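Local coordinates for mitochondrial RNA-binding protein 1 (Trypanosoma brucei, PDB 2GIA), which forms with MRP2 a guide-RNA-binding complex that probably brings RNA strands together, acting as an RNA matchmaker in mitochondrial RNA editing, at residues Y95-E100 / G110-V115; Y106-K111 / W123-D128. One frame throughout, in Å; residues are numbered along the deposited sequence.

Both contacts belong to the same antiparallel sheet, and they share Gly110 and Lys111, where the chain turns a corner between strands 105-109 and 111-112. Interaction 2 is the larger: a regular ladder between two strands inside the sheet, with a largely buried apolar face and a more solvent-exposed polar face carrying histidines, Ser124 and Lys126. Interaction 1 is a short pairing just past that corner, with only one hydrogen-bonded pair of residues and a small apolar patch, and it dies out as 110-115 becomes loop. Strand 96-101, which it uses, also borders strand 105-109 of interaction 2, so the two contacts lie with centres about 9 Å apart.

Interaction 1 (Y95-E100 / G110-V115); sequences YTLDFE and GKVHRV
The Tyr95 ring lays neither face nor edge on 110-115; of this side chain it is CB that does the touching, 3.3 Å from Lys111 O and 4.0 Å from Val112 CG1. With CG between the backbone N and the carbonyl carbon (chi1 57°), the ring swings off toward Arg68, whose carbonyl oxygen bonds its OH. Thr96 and Lys111 form an antiparallel hydrogen-bonded pair, and Leu97 with Gly110 is the non-hydrogen-bonded pair next to it. Thr96 N reaches Lys111 O at 3.0 Å and Lys111 N returns to Thr96 O at 2.9 Å. Thr96 O has a second visitor, the CA of Gly110 at 3.2 Å, a CA-H...O contact possible because Gly110 carries no side chain on the side facing that oxygen. Val112 CG1 also meets Leu97 CD2 at 3.9 Å, and Leu97 CD2 lies 3.6 Å from Gly110 N, covering the corner. Lys111 points its amine to Asp122 in a salt bridge. Trp123 of strand 121-128 lies against both Leu97 and Val112, while Tyr95 and Leu97 touch Val67, and Val112 touches Ile65, of strand 65-68 in the other sheet.

Interaction 2 (Y106-K111 / W123-D128); sequences YHLHGK and WSVKFD
His107 throws its ring across to the partner strand because CG stands opposite the backbone N (chi1 -175°), and Ser124 turns OG to meet it with a similar torsion (chi1 169°). NE2 of His107 and OG of Ser124 come to 2.6 Å, a short hydrogen bond in which either could be the donor. The chain of Lys126, bent at its last torsion, folds back so that NZ sits over the centre of the His107 ring, 3.1 Å above its plane; His109 CD2 covers the opposite face. At the ring edge, in plane, is Val125 O. The imidazole is sandwiched between Lys126 NZ and His109 CD2 and tied at NE2, which fixes its rotation, and a charged Lys126 so close might disfavour its protonation. His109 in turn is fixed by a hydrogen bond from NE2 to Glu100. These groups decorate one face of an antiparallel ladder, strand axes at 165°, in which Tyr106 and Phe127, Leu108 and Val125, and Gly110 and Trp123 are the hydrogen-bonded pairs. The sheet is one of two antiparallel sheets in the chain, consistent with the Whirly-type fold of this family. Its other face is apolar: Leu108 CB lies 3.9 Å from Val125 CG1, and Leu108 CD2 reaches Trp123 CZ3 at 3.9 Å. Val125 CB lies over one face of the indole, offset toward the rim, while NE1 of Trp123 bonds Gln41. Further along, Phe127 packs on Phe13 and Ile15 of strand 12-17, and Tyr106 and Phe127 both touch Leu135 of helix 130-145. Near the Tyr106 end a water donates to Asp128 OD1 at 2.8 Å and, weakly, to Tyr106 O.

Interaction 1 (Y95-E100 / G110-V115)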
loop_
_atom_site.group_PDB
_atom_site.type_symbol
_atom_site.label_atom_id
_atom_site.label_comp_id
_atom_site.label_asym_id
_atom_site.label_seq_id
_atom_site.Cartn_x
_atom_site.Cartn_y
_atom_site.Cartn_z
ATOM N N TYR B 95 1.880 -21.904 -22.677
ATOM C CA TYR B 95 2.081 -22.633 -21.427
ATOM C C TYR B 95 0.781 -22.948 -20.754
ATOM O O TYR B 95 -0.249 -22.383 -21.110
ATOM C CB TYR B 95 2.923 -21.774 -20.446
ATOM C CG TYR B 95 2.310 -20.406 -20.130
ATOM C CD1 TYR B 95 2.830 -19.216 -20.697
ATOM C CD2 TYR B 95 1.178 -20.303 -19.304
ATOM C CE1 TYR B 95 2.219 -17.954 -20.449
ATOM C CE2 TYR B 95 0.579 -19.062 -19.054
ATOM C CZ TYR B 95 1.101 -17.892 -19.635
ATOM O OH TYR B 95 0.460 -16.668 -19.398
ATOM N N THR B 96 0.861 -23.840 -19.760
ATOM C CA THR B 96 -0.276 -24.192 -18.904
ATOM C C THR B 96 0.314 -24.192 -17.534
ATOM O O THR B 96 1.130 -25.025 -17.228
ATOM C CB THR B 96 -0.882 -25.582 -19.215
ATOM O OG1 THR B 96 -1.486 -25.521 -20.505
ATOM C CG2 THR B 96 -2.004 -25.913 -18.213
ATOM N N LEU B 97 -0.112 -23.243 -16.695
ATOM C CA LEU B 97 0.496 -23.109 -15.381
ATOM C C LEU B 97 -0.526 -22.907 -14.301
ATOM O O LEU B 97 -1.509 -22.183 -14.486
ATOM C CB LEU B 97 1.458 -21.871 -15.369
ATOM C CG LEU B 97 2.789 -21.937 -16.117
ATOM C CD1 LEU B 97 3.546 -20.558 -16.144
ATOM C CD2 LEU B 97 3.618 -22.994 -15.416
ATOM N N ASP B 98 -0.284 -23.545 -13.162
ATOM C CA ASP B 98 -1.131 -23.357 -11.985
ATOM C C ASP B 98 -0.310 -22.606 -10.944
ATOM O O ASP B 98 0.892 -22.906 -10.744
ATOM C CB ASP B 98 -1.507 -24.705 -11.318
ATOM C CG ASP B 98 -2.672 -25.411 -12.017
ATOM O OD1 ASP B 98 -3.168 -24.875 -13.018
ATOM O OD2 ASP B 98 -3.072 -26.501 -11.563
ATOM N N PHE B 99 -0.962 -21.700 -10.226
ATOM C CA PHE B 99 -0.286 -21.016 -9.128
ATOM C C PHE B 99 -1.147 -21.315 -7.888
ATOM O O PHE B 99 -2.370 -21.038 -7.889
ATOM C CB PHE B 99 -0.266 -19.480 -9.359
ATOM C CG PHE B 99 0.388 -18.712 -8.239
ATOM C CD1 PHE B 99 -0.378 -17.975 -7.337
ATOM C CD2 PHE B 99 1.802 -18.693 -8.121
ATOM C CE1 PHE B 99 0.252 -17.211 -6.321
ATOM C CE2 PHE B 99 2.456 -17.937 -7.111
ATOM C CZ PHE B 99 1.683 -17.186 -6.202
ATOM N N GLU B 100 -0.532 -21.839 -6.819
ATOM C CA GLU B 100 -1.330 -22.110 -5.621
ATOM C C GLU B 100 -0.540 -21.860 -4.352
ATOM O O GLU B 100 0.702 -21.830 -4.370
ATOM C CB GLU B 100 -1.862 -23.546 -5.632
ATOM C CG GLU B 100 -0.820 -24.591 -5.919
ATOM C CD GLU B 100 -1.493 -25.935 -6.283
ATOM O OE1 GLU B 100 -1.089 -26.545 -7.263
ATOM O OE2 GLU B 100 -2.430 -26.372 -5.586
ATOM N N GLY B 110 3.699 -26.364 -14.125
ATOM C CA GLY B 110 2.951 -26.824 -15.289
ATOM C C GLY B 110 3.850 -27.118 -16.471
ATOM O O GLY B 110 5.019 -27.500 -16.322
ATOM N N LYS B 111 3.320 -26.853 -17.657
ATOM C CA LYS B 111 4.036 -27.113 -18.901
ATOM C C LYS B 111 4.471 -25.804 -19.557
ATOM O O LYS B 111 3.666 -24.895 -19.697
ATOM C CB LYS B 111 3.095 -27.882 -19.840
ATOM C CG LYS B 111 2.763 -29.298 -19.298
ATOM C CD LYS B 111 2.017 -30.159 -20.306
ATOM C CE LYS B 111 1.890 -31.620 -19.810
ATOM N NZ LYS B 111 3.229 -32.259 -19.511
ATOM N N VAL B 112 5.725 -25.725 -19.974
ATOM C CA VAL B 112 6.237 -24.495 -20.611
ATOM C C VAL B 112 7.276 -24.955 -21.636
ATOM O O VAL B 112 7.635 -26.126 -21.685
ATOM C CB VAL B 112 7.039 -23.617 -19.610
ATOM C CG1 VAL B 112 6.135 -23.204 -18.440
ATOM C CG2 VAL B 112 8.252 -24.424 -19.039
ATOM N N HIS B 113 7.785 -24.043 -22.442
ATOM C CA HIS B 113 8.872 -24.490 -23.321
ATOM C C HIS B 113 10.041 -23.545 -23.091
ATOM O O HIS B 113 9.829 -22.437 -22.588
ATOM C CB HIS B 113 8.405 -24.506 -24.773
ATOM C CG HIS B 113 7.889 -23.200 -25.269
ATOM N ND1 HIS B 113 8.715 -22.130 -25.544
ATOM C CD2 HIS B 113 6.632 -22.800 -25.578
ATOM C CE1 HIS B 113 7.988 -21.123 -26.006
ATOM N NE2 HIS B 113 6.722 -21.503 -26.036
ATOM N N ARG B 114 11.268 -23.993 -23.355
ATOM C CA ARG B 114 12.424 -23.120 -23.204
ATOM C C ARG B 114 12.576 -22.200 -24.415
ATOM O O ARG B 114 11.833 -22.342 -25.409
ATOM C CB ARG B 114 13.680 -23.940 -22.973
ATOM C CG ARG B 114 13.623 -24.594 -21.620
ATOM C CD ARG B 114 14.859 -25.331 -21.175
ATOM N NE ARG B 114 14.485 -25.995 -19.930
ATOM C CZ ARG B 114 14.644 -25.478 -18.716
ATOM N NH1 ARG B 114 15.228 -24.267 -18.541
ATOM N NH2 ARG B 114 14.137 -26.140 -17.678
ATOM N N VAL B 115 13.491 -21.233 -24.339
ATOM C CA VAL B 115 13.667 -20.308 -25.462
ATOM C C VAL B 115 14.076 -21.071 -26.704
ATOM O O VAL B 115 14.848 -22.038 -26.628
ATOM C CB VAL B 115 14.753 -19.227 -25.226
ATOM C CG1 VAL B 115 14.228 -18.153 -24.322
ATOM C CG2 VAL B 115 16.012 -19.867 -24.682
#

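Interaction 2 (Y106-K111 / W123-D128)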
loop_
_atom_site.group_PDB
_atom_site.type_symbol
_atom_site.label_atom_id
_atom_site.label_comp_id
_atom_site.label_asym_id
_atom_site.label_seq_id
_atom_site.Cartn_x
_atom_site.Cartn_y
_atom_site.Cartn_z
ATOM N N TYR B 106 4.516 -20.657 -1.903
ATOM C CA TYR B 106 3.731 -20.703 -3.143
ATOM C C TYR B 106 4.390 -21.633 -4.143
ATOM O O TYR B 106 5.611 -21.808 -4.119
ATOM C CB TYR B 106 3.583 -19.286 -3.744
ATOM C CG TYR B 106 2.813 -18.367 -2.806
ATOM C CD1 TYR B 106 1.407 -18.327 -2.824
ATOM C CD2 TYR B 106 3.480 -17.582 -1.891
ATOM C CE1 TYR B 106 0.685 -17.511 -1.922
ATOM C CE2 TYR B 106 2.758 -16.749 -0.969
ATOM C CZ TYR B 106 1.376 -16.729 -1.000
ATOM O OH TYR B 106 0.686 -15.908 -0.135
ATOM N N HIS B 107 3.580 -22.207 -5.032
ATOM C CA HIS B 107 4.104 -23.169 -6.000
ATOM C C HIS B 107 3.528 -22.782 -7.352
ATOM O O HIS B 107 2.307 -22.667 -7.502
ATOM C CB HIS B 107 3.611 -24.568 -5.577
ATOM C CG HIS B 107 4.154 -25.698 -6.401
ATOM N ND1 HIS B 107 3.645 -26.977 -6.325
ATOM C CD2 HIS B 107 5.182 -25.748 -7.280
ATOM C CE1 HIS B 107 4.341 -27.776 -7.128
ATOM N NE2 HIS B 107 5.280 -27.053 -7.716
ATOM N N LEU B 108 4.401 -22.580 -8.339
ATOM C CA LEU B 108 3.954 -22.213 -9.707
ATOM C C LEU B 108 4.453 -23.429 -10.528
ATOM O O LEU B 108 5.619 -23.791 -10.444
ATOM C CB LEU B 108 4.650 -20.920 -10.182
ATOM C CG LEU B 108 4.426 -20.556 -11.664
ATOM C CD1 LEU B 108 2.952 -20.189 -11.914
ATOM C CD2 LEU B 108 5.374 -19.401 -12.052
ATOM N N HIS B 109 3.572 -24.070 -11.296
ATOM C CA HIS B 109 3.993 -25.297 -11.982
ATOM C C HIS B 109 3.099 -25.672 -13.153
ATOM O O HIS B 109 1.918 -25.307 -13.188
ATOM C CB HIS B 109 4.047 -26.448 -10.954
ATOM C CG HIS B 109 2.722 -26.727 -10.283
ATOM N ND1 HIS B 109 1.807 -27.625 -10.792
ATOM C CD2 HIS B 109 2.136 -26.177 -9.194
ATOM C CE1 HIS B 109 0.710 -27.613 -10.046
ATOM N NE2 HIS B 109 0.880 -26.741 -9.067
ATOM N N GLY B 110 3.699 -26.364 -14.125
ATOM C CA GLY B 110 2.951 -26.824 -15.289
ATOM C C GLY B 110 3.850 -27.118 -16.471
ATOM O O GLY B 110 5.019 -27.500 -16.322
ATOM N N LYS B 111 3.320 -26.853 -17.657
ATOM C CA LYS B 111 4.036 -27.113 -18.901
ATOM C C LYS B 111 4.471 -25.804 -19.557
ATOM O O LYS B 111 3.666 -24.895 -19.697
ATOM C CB LYS B 111 3.095 -27.882 -19.840
ATOM C CG LYS B 111 2.763 -29.298 -19.298
ATOM C CD LYS B 111 2.017 -30.159 -20.306
ATOM C CE LYS B 111 1.890 -31.620 -19.810
ATOM N NZ LYS B 111 3.229 -32.259 -19.511
ATOM N N TRP B 123 7.550 -28.278 -15.526
ATOM C CA TRP B 123 8.358 -27.309 -14.782
ATOM C C TRP B 123 7.659 -26.979 -13.444
ATOM O O TRP B 123 6.436 -26.996 -13.355
ATOM C CB TRP B 123 8.467 -26.052 -15.624
ATOM C CG TRP B 123 9.316 -24.943 -15.001
ATOM C CD1 TRP B 123 10.640 -25.001 -14.654
ATOM C CD2 TRP B 123 8.882 -23.627 -14.706
ATOM N NE1 TRP B 123 11.056 -23.777 -14.161
ATOM C CE2 TRP B 123 9.986 -22.914 -14.185
ATOM C CE3 TRP B 123 7.657 -22.962 -14.833
ATOM C CZ2 TRP B 123 9.900 -21.570 -13.789
ATOM C CZ3 TRP B 123 7.568 -21.622 -14.441
ATOM C CH2 TRP B 123 8.685 -20.946 -13.924
ATOM N N SER B 124 8.459 -26.701 -12.426
ATOM C CA SER B 124 7.935 -26.382 -11.109
ATOM C C SER B 124 8.907 -25.437 -10.397
ATOM O O SER B 124 10.107 -25.688 -10.419
ATOM C CB SER B 124 7.827 -27.661 -10.271
ATOM O OG SER B 124 7.553 -27.352 -8.917
ATOM N N VAL B 125 8.393 -24.375 -9.774
ATOM C CA VAL B 125 9.266 -23.492 -8.980
ATOM C C VAL B 125 8.459 -23.119 -7.721
ATOM O O VAL B 125 7.223 -22.932 -7.791
ATOM C CB VAL B 125 9.719 -22.242 -9.773
ATOM C CG1 VAL B 125 8.520 -21.397 -10.173
ATOM C CG2 VAL B 125 10.714 -21.422 -8.921
ATOM N N LYS B 126 9.140 -23.030 -6.581
ATOM C CA LYS B 126 8.465 -22.746 -5.314
ATOM C C LYS B 126 9.060 -21.491 -4.722
ATOM O O LYS B 126 10.211 -21.208 -4.971
ATOM C CB LYS B 126 8.683 -23.914 -4.333
ATOM C CG LYS B 126 7.951 -25.237 -4.730
ATOM C CD LYS B 126 8.180 -26.281 -3.649
ATOM C CE LYS B 126 7.626 -27.649 -3.989
ATOM N NZ LYS B 126 6.265 -27.501 -4.508
ATOM N N PHE B 127 8.265 -20.742 -3.962
ATOM C CA PHE B 127 8.730 -19.502 -3.292
ATOM C C PHE B 127 8.319 -19.787 -1.866
ATOM O O PHE B 127 7.167 -19.530 -1.482
ATOM C CB PHE B 127 7.943 -18.314 -3.842
ATOM C CG PHE B 127 8.163 -18.095 -5.350
ATOM C CD1 PHE B 127 9.194 -17.272 -5.795
ATOM C CD2 PHE B 127 7.341 -18.724 -6.287
ATOM C CE1 PHE B 127 9.412 -17.064 -7.181
ATOM C CE2 PHE B 127 7.544 -18.522 -7.688
ATOM C CZ PHE B 127 8.569 -17.700 -8.124
ATOM N N ASP B 128 9.266 -20.272 -1.078
ATOM C CA ASP B 128 8.970 -20.659 0.305
ATOM C C ASP B 128 9.627 -19.761 1.348
ATOM O O ASP B 128 10.623 -19.101 1.067
ATOM C CB ASP B 128 9.418 -22.124 0.536
ATOM C CG ASP B 128 8.519 -23.133 -0.185
ATOM O OD1 ASP B 128 7.419 -22.738 -0.623
ATOM O OD2 ASP B 128 8.898 -24.319 -0.293
HETATM O O HOH W 1 5.479 -24.202 -1.994
#